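Long-range contact in uncharacterized protein VP1736 (Vibrio parahaemolyticus, PDB 3LXQ), which is of unknown function but contains a sulfatase-family domain of the alkaline phosphatase superfamily: residues P78-G83 with G364-K369. Sequence-based numbering, arbitrary orientation.
Sequences PATYQG and GRDLTK
Lys369 reaches over Thr80 to Pro78 and ties the loop after strand 75-77 to the loop before strand 377-382. From CB, still set back from the facing loop, the first torsion places CG anti to the carbonyl carbon (chi1 -63°), where it passes 3.8 Å from Thr80 OG1. The extended chain carries CD past the same hydroxyl without close contact, and CE comes to 3.7 Å from Thr80 OG1 and lies equally near Pro78 O. At the tip NZ, 2.7 Å from Pro78 O, donates a hydrogen bond in the plane of that carbonyl, with a C=O...N angle of 157°. The lysine crosses the proline ring at about a right angle, its NZ coming near Pro78 CD. The ammonium also has Asp366 OD2 as a long salt-bridge partner at 3.6 Å, a pull that would help hold the extended chain in this direction.

Alongside the lysine chain, Thr80 and Thr368 each point toward the other's loop and lie side by side, running opposite ways. Their OG1 atoms are 2.5 Å apart, closer than a normal hydrogen bond, so the exact geometry of this bond is doubtful. Thr80 CB rests against the Thr368 hydroxyl. On its own side Thr368 is tied back to Asp366, whose OD1 accepts from the Thr368 backbone N (3.0 Å); the Thr368 hydroxyl also turns to OD1, at an equally short and doubtful separation. The backbone N-H meets OD1 on the anti side, 33° out of the carboxylate plane. The second carboxylate oxygen, OD2, is hydrogen-bonded to Ser352 OG of helix 346-353, and the same serine hydroxyl bonds to Thr80 N, linking both loops to that helix. The surface contact thus joins an irregular loop to a type I beta turn, Asp366 to Lys369, whose first residue forms an Asx turn.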
loop_
_atom_site.group_PDB
_atom_site.type_symbol
_atom_site.label_atom_id
_atom_site.label_comp_id
_atom_site.label_asym_id
_atom_site.label_seq_id
_atom_site.Cartn_x
_atom_site.Cartn_y
_atom_site.Cartn_z
ATOM N N PRO A 78 -5.708 -16.678 11.273
ATOM C CA PRO A 78 -4.416 -17.234 11.685
ATOM C C PRO A 78 -3.381 -17.127 10.561
ATOM O O PRO A 78 -3.710 -17.286 9.381
ATOM C CB PRO A 78 -4.728 -18.705 12.028
ATOM C CG PRO A 78 -6.145 -18.967 11.558
ATOM C CD PRO A 78 -6.684 -17.723 10.903
ATOM N N ALA A 79 -2.146 -16.832 10.938
ATOM C CA ALA A 79 -1.063 -16.698 9.980
ATOM C C ALA A 79 -0.767 -18.021 9.282
ATOM O O ALA A 79 -0.820 -19.084 9.904
ATOM C CB ALA A 79 0.187 -16.174 10.673
ATOM N N THR A 80 -0.462 -17.933 7.987
ATOM C CA THR A 80 -0.009 -19.069 7.193
ATOM C C THR A 80 1.337 -19.550 7.705
ATOM O O THR A 80 1.487 -20.720 8.052
ATOM C CB THR A 80 0.061 -18.701 5.707
ATOM O OG1 THR A 80 -1.269 -18.469 5.233
ATOM C CG2 THR A 80 0.696 -19.803 4.884
ATOM N N TYR A 81 2.306 -18.648 7.787
ATOM C CA TYR A 81 3.608 -19.001 8.342
ATOM C C TYR A 81 3.490 -19.215 9.849
ATOM O O TYR A 81 2.839 -18.434 10.542
ATOM C CB TYR A 81 4.650 -17.927 8.012
ATOM C CG TYR A 81 6.031 -18.256 8.530
ATOM C CD1 TYR A 81 6.773 -19.307 7.972
ATOM C CD2 TYR A 81 6.594 -17.533 9.589
ATOM C CE1 TYR A 81 8.038 -19.622 8.446
ATOM C CE2 TYR A 81 7.856 -17.841 10.068
ATOM C CZ TYR A 81 8.574 -18.889 9.492
ATOM O OH TYR A 81 9.830 -19.206 9.962
ATOM N N GLN A 82 4.106 -20.281 10.349
ATOM C CA GLN A 82 3.963 -20.656 11.758
ATOM C C GLN A 82 5.291 -20.829 12.519
ATOM O O GLN A 82 5.285 -21.227 13.682
ATOM C CB GLN A 82 3.072 -21.909 11.909
ATOM C CG GLN A 82 1.562 -21.643 11.682
ATOM C CD GLN A 82 0.927 -20.815 12.799
ATOM O OE1 GLN A 82 1.140 -21.085 13.984
ATOM N NE2 GLN A 82 0.141 -19.810 12.424
ATOM N N GLY A 83 6.413 -20.509 11.872
ATOM C CA GLY A 83 7.726 -20.525 12.534
ATOM C C GLY A 83 7.949 -19.245 13.329
ATOM O O GLY A 83 7.034 -18.430 13.465
ATOM N N GLY A 364 -9.249 -6.409 4.103
ATOM C CA GLY A 364 -8.318 -6.860 3.071
ATOM C C GLY A 364 -7.973 -8.340 3.198
ATOM O O GLY A 364 -8.028 -8.913 4.288
ATOM N N ARG A 365 -7.582 -8.937 2.076
ATOM C CA ARG A 365 -7.435 -10.383 1.934
ATOM C C ARG A 365 -6.034 -10.837 2.341
ATOM O O ARG A 365 -5.044 -10.143 2.086
ATOM C CB ARG A 365 -7.689 -10.795 0.486
ATOM C CG ARG A 365 -9.152 -10.820 0.058
ATOM C CD ARG A 365 -9.757 -9.427 -0.192
ATOM N NE ARG A 365 -11.130 -9.555 -0.692
ATOM C CZ ARG A 365 -11.448 -9.771 -1.972
ATOM N NH1 ARG A 365 -10.497 -9.841 -2.899
ATOM N NH2 ARG A 365 -12.730 -9.909 -2.331
ATOM N N ASP A 366 -5.974 -11.989 2.997
ATOM C CA ASP A 366 -4.715 -12.683 3.249
ATOM C C ASP A 366 -4.470 -13.498 2.001
ATOM O O ASP A 366 -5.097 -14.539 1.778
ATOM C CB ASP A 366 -4.840 -13.583 4.475
ATOM C CG ASP A 366 -3.593 -14.444 4.729
ATOM O OD1 ASP A 366 -2.653 -14.463 3.901
ATOM O OD2 ASP A 366 -3.560 -15.125 5.783
ATOM N N LEU A 367 -3.561 -13.023 1.171
ATOM C CA LEU A 367 -3.406 -13.616 -0.156
ATOM C C LEU A 367 -2.447 -14.806 -0.164
ATOM O O LEU A 367 -2.155 -15.359 -1.224
ATOM C CB LEU A 367 -3.014 -12.552 -1.182
ATOM C CG LEU A 367 -4.117 -11.511 -1.426
ATOM C CD1 LEU A 367 -3.578 -10.259 -2.102
ATOM C CD2 LEU A 367 -5.313 -12.102 -2.190
ATOM N N THR A 368 -1.978 -15.198 1.021
ATOM C CA THR A 368 -1.246 -16.451 1.167
ATOM C C THR A 368 -2.231 -17.616 1.057
ATOM O O THR A 368 -1.828 -18.766 0.892
ATOM C CB THR A 368 -0.497 -16.573 2.518
ATOM O OG1 THR A 368 -1.441 -16.602 3.593
ATOM C CG2 THR A 368 0.515 -15.440 2.717
ATOM N N LYS A 369 -3.520 -17.289 1.143
ATOM C CA LYS A 369 -4.596 -18.260 1.101
ATOM C C LYS A 369 -5.379 -18.116 -0.199
ATOM O O LYS A 369 -5.333 -17.048 -0.828
ATOM C CB LYS A 369 -5.509 -18.088 2.322
ATOM C CG LYS A 369 -4.767 -18.366 3.632
ATOM C CD LYS A 369 -5.588 -18.023 4.853
ATOM C CE LYS A 369 -4.874 -18.535 6.092
ATOM N NZ LYS A 369 -5.358 -17.867 7.318
#